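Local coordinates for peptide methionine sulfoxide reductase MsrA (Corynebacterium diphtheriae, PDB 4D7L), which probably repairs oxidised proteins by reducing the S form of methionine sulfoxide back to methionine, using thiol-disulfide exchange, at residues I70-G75 with Y225-S230; T89-A94 with E213-L218; H113-E118 with T153-A158. One frame throughout, in Å; residues are numbered along the deposited sequence.

Interaction 1 of 3, residues I70-G75 with Y225-S230; sequences IGCYWG and YCPHHS. With SO4 (sulfate ion), chain E; PGE (triethylene glycol), chain M.
Cys226 presents its sulfur as a small knob to a hollow at the start of helix 73-81, and three groups form the walls of that hollow. Cys72 SG stands 3.4 Å from Cys226 SG, the backbone N of Gly75 is equally near that sulfur at 3.4 Å, and Trp74 CB lies 4.2 Å from it. Gly75 bears no side chain, and this is what lets the sulfur come down onto the helix backbone: a side-chain carbon there would lie only 3.0 Å from Cys226 SG. Cys72 carries its own SG anti to the backbone N (chi1 170°), which brings the sulfur out toward the 225-230 loop, where it meets Cys226 CB at 3.5 Å. In these conformers the sulfurs are too far apart for a covalent bond. Both cysteines are deposited in two conformers, however, and a disulfide between them is seen in the crystal.

A second bump, the indole of Trp74, closes the hollow. The rim of its six-membered ring meets Tyr225 O in the ring plane, with CZ3 3.6 Å from that oxygen. Pro227 CD lies obliquely to the same ring, 4.0 Å from Trp74 CZ3, the two side chains crossing at about a right angle. Behind the indole, Tyr217 stacks on it and His214 hydrogen-bonds NE1. The two segments bury 201 Å² in all. On the loop's other flank Tyr225 OH, His228 N and both N and OG of Ser230 grip a sulfate, probably from the crystallisation liquor.

With Cys72 at the N-cap, in a Gly-Cys-Tyr-Trp-Gly sequence, and a second cysteine delivered by a C-terminal loop, the geometry is that of the MsrA active site, Cys72 being the predicted catalytic residue and Cys226 its probable resolving partner.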
loop_
_atom_site.group_PDB
_atom_site.type_symbol
_atom_site.label_atom_id
_atom_site.label_comp_id
_atom_site.label_asym_id
_atom_site.label_seq_id
_atom_site.Cartn_x
_atom_site.Cartn_y
_atom_site.Cartn_z
ATOM N N ILE A 70 0.991 -3.161 -2.678
ATOM C CA ILE A 70 1.291 -4.459 -3.284
ATOM C C ILE A 70 0.021 -5.259 -3.502
ATOM O O ILE A 70 0.065 -6.483 -3.580
ATOM C CB ILE A 70 2.273 -5.290 -2.407
ATOM C CG1 ILE A 70 1.701 -5.470 -0.996
ATOM C CG2 ILE A 70 3.621 -4.609 -2.320
ATOM C CD1 ILE A 70 2.473 -6.489 -0.131
ATOM N N GLY A 71 -1.106 -4.570 -3.629
ATOM C CA GLY A 71 -2.375 -5.251 -3.828
ATOM C C GLY A 71 -3.271 -5.122 -2.608
ATOM O O GLY A 71 -3.173 -4.133 -1.888
ATOM N N CYS A 72 -4.148 -6.104 -2.391
ATOM C CA CYS A 72 -5.111 -6.057 -1.279
ATOM C C CYS A 72 -4.440 -5.604 0.008
ATOM O O CYS A 72 -3.564 -6.297 0.543
ATOM C CB CYS A 72 -5.755 -7.425 -1.066
ATOM S SG CYS A 72 -6.741 -7.509 0.468
ATOM N N TYR A 73 -4.797 -4.407 0.486
ATOM C CA TYR A 73 -4.045 -3.905 1.643
ATOM C C TYR A 73 -4.286 -4.653 2.979
ATOM O O TYR A 73 -3.546 -4.445 3.925
ATOM C CB TYR A 73 -4.188 -2.389 1.873
ATOM C CG TYR A 73 -5.567 -1.761 1.931
ATOM C CD1 TYR A 73 -6.613 -2.381 2.604
ATOM C CD2 TYR A 73 -5.724 -0.422 1.574
ATOM C CE1 TYR A 73 -7.851 -1.761 2.731
ATOM C CE2 TYR A 73 -6.939 0.224 1.724
ATOM C CZ TYR A 73 -7.999 -0.449 2.310
ATOM O OH TYR A 73 -9.207 0.202 2.477
ATOM N N TRP A 74 -5.341 -5.462 3.105
ATOM C CA TRP A 74 -5.541 -6.187 4.359
ATOM C C TRP A 74 -4.374 -7.139 4.617
ATOM O O TRP A 74 -3.811 -7.167 5.706
ATOM C CB TRP A 74 -6.819 -7.006 4.328
ATOM C CG TRP A 74 -8.080 -6.223 4.218
ATOM C CD1 TRP A 74 -8.285 -4.894 4.509
ATOM C CD2 TRP A 74 -9.322 -6.741 3.765
ATOM N NE1 TRP A 74 -9.611 -4.562 4.267
ATOM C CE2 TRP A 74 -10.264 -5.686 3.811
ATOM C CE3 TRP A 74 -9.739 -8.009 3.332
ATOM C CZ2 TRP A 74 -11.595 -5.867 3.450
ATOM C CZ3 TRP A 74 -11.072 -8.190 2.964
ATOM C CH2 TRP A 74 -11.981 -7.123 3.026
ATOM N N GLY A 75 -4.028 -7.921 3.602
ATOM C CA GLY A 75 -2.943 -8.882 3.731
ATOM C C GLY A 75 -1.619 -8.163 3.819
ATOM O O GLY A 75 -0.726 -8.567 4.551
ATOM N N TYR A 225 -10.682 -12.559 5.089
ATOM C CA TYR A 225 -9.492 -12.921 4.315
ATOM C C TYR A 225 -9.551 -12.123 3.007
ATOM O O TYR A 225 -10.632 -11.697 2.588
ATOM C CB TYR A 225 -9.428 -14.444 4.069
ATOM C CG TYR A 225 -10.658 -14.963 3.359
ATOM C CD1 TYR A 225 -10.727 -14.967 1.962
ATOM C CD2 TYR A 225 -11.777 -15.377 4.072
ATOM C CE1 TYR A 225 -11.866 -15.392 1.297
ATOM C CE2 TYR A 225 -12.913 -15.814 3.422
ATOM C CZ TYR A 225 -12.957 -15.814 2.030
ATOM O OH TYR A 225 -14.087 -16.236 1.369
ATOM N N CYS A 226 -8.402 -11.889 2.383
ATOM C CA CYS A 226 -8.350 -11.173 1.118
ATOM C C CYS A 226 -9.125 -11.959 0.062
ATOM O O CYS A 226 -8.964 -13.179 -0.039
ATOM C CB CYS A 226 -6.895 -10.967 0.686
ATOM S SG CYS A 226 -5.793 -10.428 2.034
ATOM N N PRO A 227 -9.981 -11.272 -0.708
ATOM C CA PRO A 227 -10.806 -11.987 -1.684
ATOM C C PRO A 227 -10.000 -12.804 -2.680
ATOM O O PRO A 227 -8.862 -12.434 -3.030
ATOM C CB PRO A 227 -11.559 -10.861 -2.386
ATOM C CG PRO A 227 -11.659 -9.778 -1.301
ATOM C CD PRO A 227 -10.345 -9.843 -0.613
ATOM N N HIS A 228 -10.630 -13.875 -3.149
ATOM C CA HIS A 228 -10.084 -14.829 -4.121
ATOM C C HIS A 228 -9.095 -15.780 -3.459
ATOM O O HIS A 228 -8.302 -16.414 -4.152
ATOM C CB HIS A 228 -9.402 -14.118 -5.307
ATOM C CG HIS A 228 -10.228 -13.033 -5.919
ATOM N ND1 HIS A 228 -11.378 -13.290 -6.633
ATOM C CD2 HIS A 228 -10.100 -11.682 -5.886
ATOM C CE1 HIS A 228 -11.907 -12.149 -7.039
ATOM N NE2 HIS A 228 -11.153 -11.159 -6.597
ATOM N N HIS A 229 -9.125 -15.867 -2.131
ATOM C CA HIS A 229 -8.248 -16.806 -1.431
ATOM C C HIS A 229 -9.005 -17.865 -0.640
ATOM O O HIS A 229 -8.425 -18.525 0.217
ATOM C CB HIS A 229 -7.292 -16.044 -0.515
ATOM C CG HIS A 229 -6.315 -15.194 -1.263
ATOM N ND1 HIS A 229 -5.121 -15.683 -1.752
ATOM C CD2 HIS A 229 -6.375 -13.895 -1.646
ATOM C CE1 HIS A 229 -4.479 -14.716 -2.385
ATOM N NE2 HIS A 229 -5.217 -13.621 -2.334
ATOM N N SER A 230 -10.293 -18.041 -0.917
ATOM C CA SER A 230 -11.024 -19.142 -0.267
ATOM C C SER A 230 -10.411 -20.480 -0.644
ATOM O O SER A 230 -9.749 -20.591 -1.666
ATOM C CB SER A 230 -12.493 -19.145 -0.665
ATOM O OG SER A 230 -12.640 -19.369 -2.052
HETATM S S SO4 E . -13.687 -15.964 -2.410
HETATM O O1 SO4 E . -12.505 -16.746 -2.744
HETATM O O2 SO4 E . -14.374 -16.563 -1.267
HETATM O O3 SO4 E . -14.597 -15.940 -3.548
HETATM O O4 SO4 E . -13.276 -14.602 -2.082
HETATM C C1 PGE M . -11.201 -7.101 -7.469
HETATM O O1 PGE M . -10.962 -8.308 -6.760
HETATM C C2 PGE M . -11.786 -7.368 -8.845
HETATM O O2 PGE M . -10.961 -8.252 -9.598
#

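Interaction 2 of 3, residues T89-A94 with E213-L218; sequences TSVGFA and EHQQYL
In the outer part of the central mixed sheet, strand 86-94 receives a glutamine from a turn: the side-chain amide of Gln215 docks onto Val91, pairing with the backbone much as a peptide group of a neighbouring strand would. Two bonds define the pairing. Val91 N donates to Gln215 OE1 over 3.0 Å with an N-H...O angle of 163°, and Gln215 NE2 donates to Val91 O over 2.9 Å at 162°. Val91 O lies close to the Gln215 amide plane, while the donors are tilted somewhat from the carbonyl planes, and the pair of bonds fixes the rotation of the amide. The chain of Gln215 bends at chi2 (-61°), which turns its end back onto the strand. NE2 has a further acceptor in Ala210 O, just beyond strand 208-209, the neighbour of strand 86-94 at this side of the sheet. Because Val91 and Ala210 also share a backbone hydrogen bond, the glutamine joins an existing edge pairing, its NE2 bridging the two carbonyl oxygens.

The backbone supplying this amide is a type II beta turn from His214 to Tyr217, closed by Tyr217 N donating to His214 O, with Gln216 as N-cap of the helix that follows. Val91 CG2 packs at the start of the turn, 3.5 Å from His214 O and 3.8 Å from His214 CB.

A water ties the other end of the contact together. It donates to Gln215 OE1 and to Thr89 O, and accepts from Gln216 NE2 at 3.0 Å, thereby bridging the backbone oxygen of Thr89 and the side-chain amides of Gln215 and Gln216. Gln216 is anchored further by its OE1 to Ala52 N and by its backbone N to Glu77 OE1, whose other carboxylate oxygen binds Thr89 OG1. Ser90 CB lies 3.3 Å from Gln215 OE1, while Ser90 OG turns to Glu118.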
loop_
_atom_site.group_PDB
_atom_site.type_symbol
_atom_site.label_atom_id
_atom_site.label_comp_id
_atom_site.label_asym_id
_atom_site.label_seq_id
_atom_site.Cartn_x
_atom_site.Cartn_y
_atom_site.Cartn_z
ATOM N N THR A 89 1.410 0.742 11.637
ATOM C CA THR A 89 0.920 0.693 10.258
ATOM C C THR A 89 -0.514 1.232 10.168
ATOM O O THR A 89 -1.231 1.285 11.171
ATOM C CB THR A 89 0.910 -0.743 9.667
ATOM O OG1 THR A 89 -0.034 -1.546 10.389
ATOM C CG2 THR A 89 2.302 -1.385 9.711
ATOM N N SER A 90 -0.921 1.635 8.972
ATOM C CA SER A 90 -2.342 1.875 8.688
ATOM C C SER A 90 -2.582 1.555 7.221
ATOM O O SER A 90 -1.623 1.346 6.472
ATOM C CB SER A 90 -2.757 3.325 9.009
ATOM O OG SER A 90 -2.233 4.240 8.050
ATOM N N VAL A 91 -3.847 1.491 6.826
ATOM C CA VAL A 91 -4.190 1.307 5.429
ATOM C C VAL A 91 -5.018 2.459 4.907
ATOM O O VAL A 91 -5.739 3.163 5.649
ATOM C CB VAL A 91 -4.961 -0.013 5.176
ATOM C CG1 VAL A 91 -4.037 -1.204 5.455
ATOM C CG2 VAL A 91 -6.237 -0.088 6.026
ATOM N N GLY A 92 -4.902 2.678 3.611
ATOM C CA GLY A 92 -5.588 3.808 3.036
ATOM C C GLY A 92 -5.217 3.929 1.578
ATOM O O GLY A 92 -4.903 2.940 0.909
ATOM N N PHE A 93 -5.214 5.173 1.111
ATOM C CA PHE A 93 -5.223 5.468 -0.320
ATOM C C PHE A 93 -4.239 6.571 -0.671
ATOM O O PHE A 93 -4.182 7.609 0.003
ATOM C CB PHE A 93 -6.635 5.898 -0.746
ATOM C CG PHE A 93 -7.725 5.045 -0.138
ATOM C CD1 PHE A 93 -7.855 3.711 -0.505
ATOM C CD2 PHE A 93 -8.605 5.575 0.796
ATOM C CE1 PHE A 93 -8.850 2.903 0.062
ATOM C CE2 PHE A 93 -9.605 4.780 1.365
ATOM C CZ PHE A 93 -9.725 3.441 0.989
ATOM N N ALA A 94 -3.464 6.347 -1.722
ATOM C CA ALA A 94 -2.549 7.369 -2.212
ATOM C C ALA A 94 -2.186 7.081 -3.662
ATOM O O ALA A 94 -2.373 5.956 -4.144
ATOM C CB ALA A 94 -1.281 7.446 -1.337
ATOM N N GLU A 213 -12.846 0.401 10.120
ATOM C CA GLU A 213 -13.084 -1.024 9.923
ATOM C C GLU A 213 -11.955 -1.705 9.163
ATOM O O GLU A 213 -11.699 -2.899 9.368
ATOM C CB GLU A 213 -14.415 -1.252 9.168
ATOM C CG GLU A 213 -15.650 -0.935 9.997
ATOM C CD GLU A 213 -15.949 0.575 10.149
ATOM O OE1 GLU A 213 -15.346 1.421 9.442
ATOM O OE2 GLU A 213 -16.801 0.916 11.002
ATOM N N HIS A 214 -11.300 -0.973 8.260
ATOM C CA HIS A 214 -10.191 -1.544 7.472
ATOM C C HIS A 214 -8.876 -1.661 8.245
ATOM O O HIS A 214 -8.001 -2.454 7.877
ATOM C CB HIS A 214 -9.942 -0.698 6.203
ATOM C CG HIS A 214 -11.057 -0.789 5.209
ATOM N ND1 HIS A 214 -11.115 -1.777 4.250
ATOM C CD2 HIS A 214 -12.177 -0.044 5.053
ATOM C CE1 HIS A 214 -12.223 -1.639 3.543
ATOM N NE2 HIS A 214 -12.875 -0.580 3.994
ATOM N N GLN A 215 -8.713 -0.846 9.278
ATOM C CA GLN A 215 -7.456 -0.809 10.025
ATOM C C GLN A 215 -7.285 -2.100 10.789
ATOM O O GLN A 215 -8.120 -2.434 11.609
ATOM C CB GLN A 215 -7.434 0.398 10.976
ATOM C CG GLN A 215 -7.758 1.723 10.262
ATOM C CD GLN A 215 -6.749 2.054 9.148
ATOM O OE1 GLN A 215 -5.576 1.700 9.251
ATOM N NE2 GLN A 215 -7.197 2.766 8.101
ATOM N N GLN A 216 -6.219 -2.833 10.488
ATOM C CA GLN A 216 -5.979 -4.160 11.073
ATOM C C GLN A 216 -7.179 -5.082 10.905
ATOM O O GLN A 216 -7.517 -5.856 11.800
ATOM C CB GLN A 216 -5.606 -4.041 12.556
ATOM C CG GLN A 216 -4.332 -3.226 12.808
ATOM C CD GLN A 216 -4.624 -1.750 13.016
ATOM O OE1 GLN A 216 -5.341 -1.382 13.945
ATOM N NE2 GLN A 216 -4.074 -0.902 12.153
ATOM N N TYR A 217 -7.817 -4.998 9.743
ATOM C CA TYR A 217 -9.007 -5.793 9.459
ATOM C C TYR A 217 -8.852 -7.283 9.785
ATOM O O TYR A 217 -9.731 -7.897 10.399
ATOM C CB TYR A 217 -9.384 -5.639 7.975
ATOM C CG TYR A 217 -10.572 -6.473 7.575
ATOM C CD1 TYR A 217 -11.858 -6.092 7.921
ATOM C CD2 TYR A 217 -10.408 -7.649 6.823
ATOM C CE1 TYR A 217 -12.959 -6.864 7.547
ATOM C CE2 TYR A 217 -11.504 -8.423 6.448
ATOM C CZ TYR A 217 -12.775 -8.024 6.812
ATOM O OH TYR A 217 -13.864 -8.789 6.444
ATOM N N LEU A 218 -7.740 -7.864 9.356
ATOM C CA LEU A 218 -7.560 -9.300 9.506
ATOM C C LEU A 218 -7.365 -9.697 10.959
ATOM O O LEU A 218 -7.678 -10.824 11.344
ATOM C CB LEU A 218 -6.380 -9.769 8.670
ATOM C CG LEU A 218 -6.597 -9.598 7.169
ATOM C CD1 LEU A 218 -5.362 -10.102 6.429
ATOM C CD2 LEU A 218 -7.876 -10.331 6.705
HETATM O O HOH W 1 -4.166 2.016 11.723
#

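Interaction 3 of 3, residues H113-E118 with T153-A158; sequences HTEIVE and TQYRSA. With CAC (cacodylate ion), chain D.
Glu115 N donates to Gln154 O at 2.8 Å with an N-H...O angle of 164°, joining the start of strand 114-121 to the 3-10 segment 153-155. Next to it Thr114, in the conformer given, points OG1 between two carbonyls, 3.0 Å from both Gln154 O and Arg156 O; its position anti to the backbone N (chi1 -163°) sends it into that gap. Gln154 CA makes a CA-H...O contact with His113 O of 3.2 Å. Thr114 CB rests over one face of the Arg156 guanidinium, near its rim.

On the opposite flank Glu115 and Tyr155 lie side by side, carboxylate and ring planes 61° apart, with OE2 3.6 Å from CE1. They probably line the pocket beside the predicted active-site Cys72, whose side chain is about 5 Å from that of Glu115. Tyr155 OH donates to O1 of a cacodylate, probably from the crystallisation liquor, at 2.9 Å, and Glu115 OE2 is 2.6 Å from the same oxygen. Such a pocket is consistent with the sulfoxide site of MsrA enzymes.

The second shell fixes these groups. Tyr73 N bonds Glu115 OE1, whereas Arg156 is held by Thr153 O, Asn112 O and a salt bridge to Glu195. One water bridges Glu115 O and Arg156 O.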
loop_
_atom_site.group_PDB
_atom_site.type_symbol
_atom_site.label_atom_id
_atom_site.label_comp_id
_atom_site.label_asym_id
_atom_site.label_seq_id
_atom_site.Cartn_x
_atom_site.Cartn_y
_atom_site.Cartn_z
ATOM N N HIS A 113 -6.439 6.376 -7.014
ATOM C CA HIS A 113 -5.574 5.939 -5.919
ATOM C C HIS A 113 -5.248 4.448 -5.950
ATOM O O HIS A 113 -5.965 3.637 -6.548
ATOM C CB HIS A 113 -6.199 6.234 -4.549
ATOM C CG HIS A 113 -6.259 7.685 -4.203
ATOM N ND1 HIS A 113 -5.130 8.446 -3.996
ATOM C CD2 HIS A 113 -7.318 8.513 -4.006
ATOM C CE1 HIS A 113 -5.491 9.684 -3.695
ATOM N NE2 HIS A 113 -6.810 9.749 -3.689
ATOM N N THR A 114 -4.148 4.058 -5.322
ATOM C CA THR A 114 -3.920 2.633 -5.137
ATOM C C THR A 114 -3.994 2.334 -3.641
ATOM O O THR A 114 -3.833 3.226 -2.799
ATOM C CB THR A 114 -2.582 2.163 -5.741
ATOM O OG1 THR A 114 -2.600 0.734 -5.881
ATOM C CG2 THR A 114 -1.391 2.581 -4.868
ATOM N N GLU A 115 -4.276 1.076 -3.324
ATOM C CA GLU A 115 -4.392 0.628 -1.942
ATOM C C GLU A 115 -3.004 0.580 -1.327
ATOM O O GLU A 115 -2.129 -0.139 -1.814
ATOM C CB GLU A 115 -5.080 -0.736 -1.856
ATOM C CG GLU A 115 -6.566 -0.647 -2.222
ATOM C CD GLU A 115 -7.353 -1.915 -1.894
ATOM O OE1 GLU A 115 -6.777 -2.881 -1.335
ATOM O OE2 GLU A 115 -8.560 -1.937 -2.228
ATOM N N ILE A 116 -2.835 1.342 -0.256
ATOM C CA ILE A 116 -1.525 1.608 0.337
ATOM C C ILE A 116 -1.478 1.225 1.797
ATOM O O ILE A 116 -2.441 1.462 2.536
ATOM C CB ILE A 116 -1.168 3.112 0.218
ATOM C CG1 ILE A 116 -0.901 3.466 -1.250
ATOM C CG2 ILE A 116 0.028 3.505 1.129
ATOM C CD1 ILE A 116 0.394 2.824 -1.815
ATOM N N VAL A 117 -0.345 0.650 2.202
ATOM C CA VAL A 117 -0.000 0.486 3.600
ATOM C C VAL A 117 1.003 1.553 4.000
ATOM O O VAL A 117 2.071 1.669 3.386
ATOM C CB VAL A 117 0.629 -0.890 3.891
ATOM C CG1 VAL A 117 0.944 -1.038 5.412
ATOM C CG2 VAL A 117 -0.280 -2.018 3.428
ATOM N N GLU A 118 0.627 2.352 4.992
ATOM C CA GLU A 118 1.539 3.271 5.655
ATOM C C GLU A 118 2.388 2.442 6.620
ATOM O O GLU A 118 1.848 1.809 7.518
ATOM C CB GLU A 118 0.762 4.342 6.416
ATOM C CG GLU A 118 1.654 5.242 7.303
ATOM C CD GLU A 118 0.860 6.154 8.223
ATOM O OE1 GLU A 118 -0.289 5.811 8.599
ATOM O OE2 GLU A 118 1.399 7.221 8.585
ATOM N N THR A 153 -7.012 -0.446 -11.145
ATOM C CA THR A 153 -5.878 0.435 -10.886
ATOM C C THR A 153 -5.584 0.582 -9.401
ATOM O O THR A 153 -4.472 0.957 -9.027
ATOM C CB THR A 153 -6.131 1.831 -11.466
ATOM O OG1 THR A 153 -7.342 2.343 -10.893
ATOM C CG2 THR A 153 -6.272 1.726 -12.993
ATOM N N GLN A 154 -6.561 0.297 -8.544
ATOM C CA GLN A 154 -6.325 0.456 -7.099
ATOM C C GLN A 154 -5.491 -0.696 -6.533
ATOM O O GLN A 154 -5.156 -0.691 -5.357
ATOM C CB GLN A 154 -7.650 0.578 -6.309
ATOM C CG GLN A 154 -8.489 -0.732 -6.154
ATOM C CD GLN A 154 -9.485 -0.910 -7.285
ATOM O OE1 GLN A 154 -9.219 -0.499 -8.406
ATOM N NE2 GLN A 154 -10.633 -1.540 -6.996
ATOM N N TYR A 155 -5.116 -1.657 -7.374
ATOM C CA TYR A 155 -4.281 -2.764 -6.901
ATOM C C TYR A 155 -2.864 -2.702 -7.468
ATOM O O TYR A 155 -2.089 -3.648 -7.294
ATOM C CB TYR A 155 -4.927 -4.113 -7.257
ATOM C CG TYR A 155 -6.265 -4.260 -6.576
ATOM C CD1 TYR A 155 -6.338 -4.424 -5.199
ATOM C CD2 TYR A 155 -7.449 -4.189 -7.304
ATOM C CE1 TYR A 155 -7.552 -4.517 -4.551
ATOM C CE2 TYR A 155 -8.671 -4.304 -6.678
ATOM C CZ TYR A 155 -8.715 -4.459 -5.288
ATOM O OH TYR A 155 -9.925 -4.549 -4.641
ATOM N N ARG A 156 -2.523 -1.599 -8.135
ATOM C CA ARG A 156 -1.208 -1.513 -8.789
ATOM C C ARG A 156 -0.055 -1.417 -7.781
ATOM O O ARG A 156 -0.227 -0.968 -6.650
ATOM C CB ARG A 156 -1.154 -0.317 -9.758
ATOM C CG ARG A 156 -1.157 1.096 -9.111
ATOM C CD ARG A 156 -1.327 2.145 -10.235
ATOM N NE ARG A 156 -1.212 3.535 -9.788
ATOM C CZ ARG A 156 -2.226 4.262 -9.315
ATOM N NH1 ARG A 156 -3.424 3.707 -9.161
ATOM N NH2 ARG A 156 -2.038 5.537 -8.960
ATOM N N SER A 157 1.132 -1.824 -8.221
ATOM C CA SER A 157 2.327 -1.825 -7.376
ATOM C C SER A 157 2.855 -0.405 -7.184
ATOM O O SER A 157 2.899 0.360 -8.156
ATOM C CB SER A 157 3.401 -2.702 -8.034
ATOM O OG SER A 157 4.573 -2.766 -7.243
ATOM N N ALA A 158 3.224 -0.034 -5.956
ATOM C CA ALA A 158 3.733 1.322 -5.716
ATOM C C ALA A 158 4.635 1.411 -4.492
ATOM O O ALA A 158 4.500 0.635 -3.531
ATOM C CB ALA A 158 2.566 2.338 -5.581
HETATM AS AS CAC D . -9.686 -5.302 -0.777
HETATM O O1 CAC D . -10.093 -3.978 -1.831
HETATM O O2 CAC D . -8.576 -6.368 -1.587
HETATM C C1 CAC D . -11.316 -6.288 -0.307
HETATM C C2 CAC D . -8.850 -4.604 0.856
HETATM O O HOH W 2 -7.835 3.880 -8.535
HETATM O O HOH W 3 -1.666 -1.851 -4.137
#

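In the fold
Interactions 1, 2 and 3 have centres 12 to 13 Å apart and lie around the predicted active site; even in interaction 2 the His214 side chain is about 5 Å from the bound cacodylate. In sequence, 70-75 comes first, then 89-94, 113-118, 153-158, 213-218 and 225-230, so interaction 1 encloses interaction 2, which encloses interaction 3. Strands 86-94 and 114-121 are neighbours in the mixed sheet, where Ala94 O pairs with Thr114 N. Helix 73-81, at the cysteine, touches both other contacts. The sheet thus carries Glu115, while the C-terminal region brings Cys226 to the predicted catalytic Cys72, probably placing the cysteine pair beside the substrate pocket.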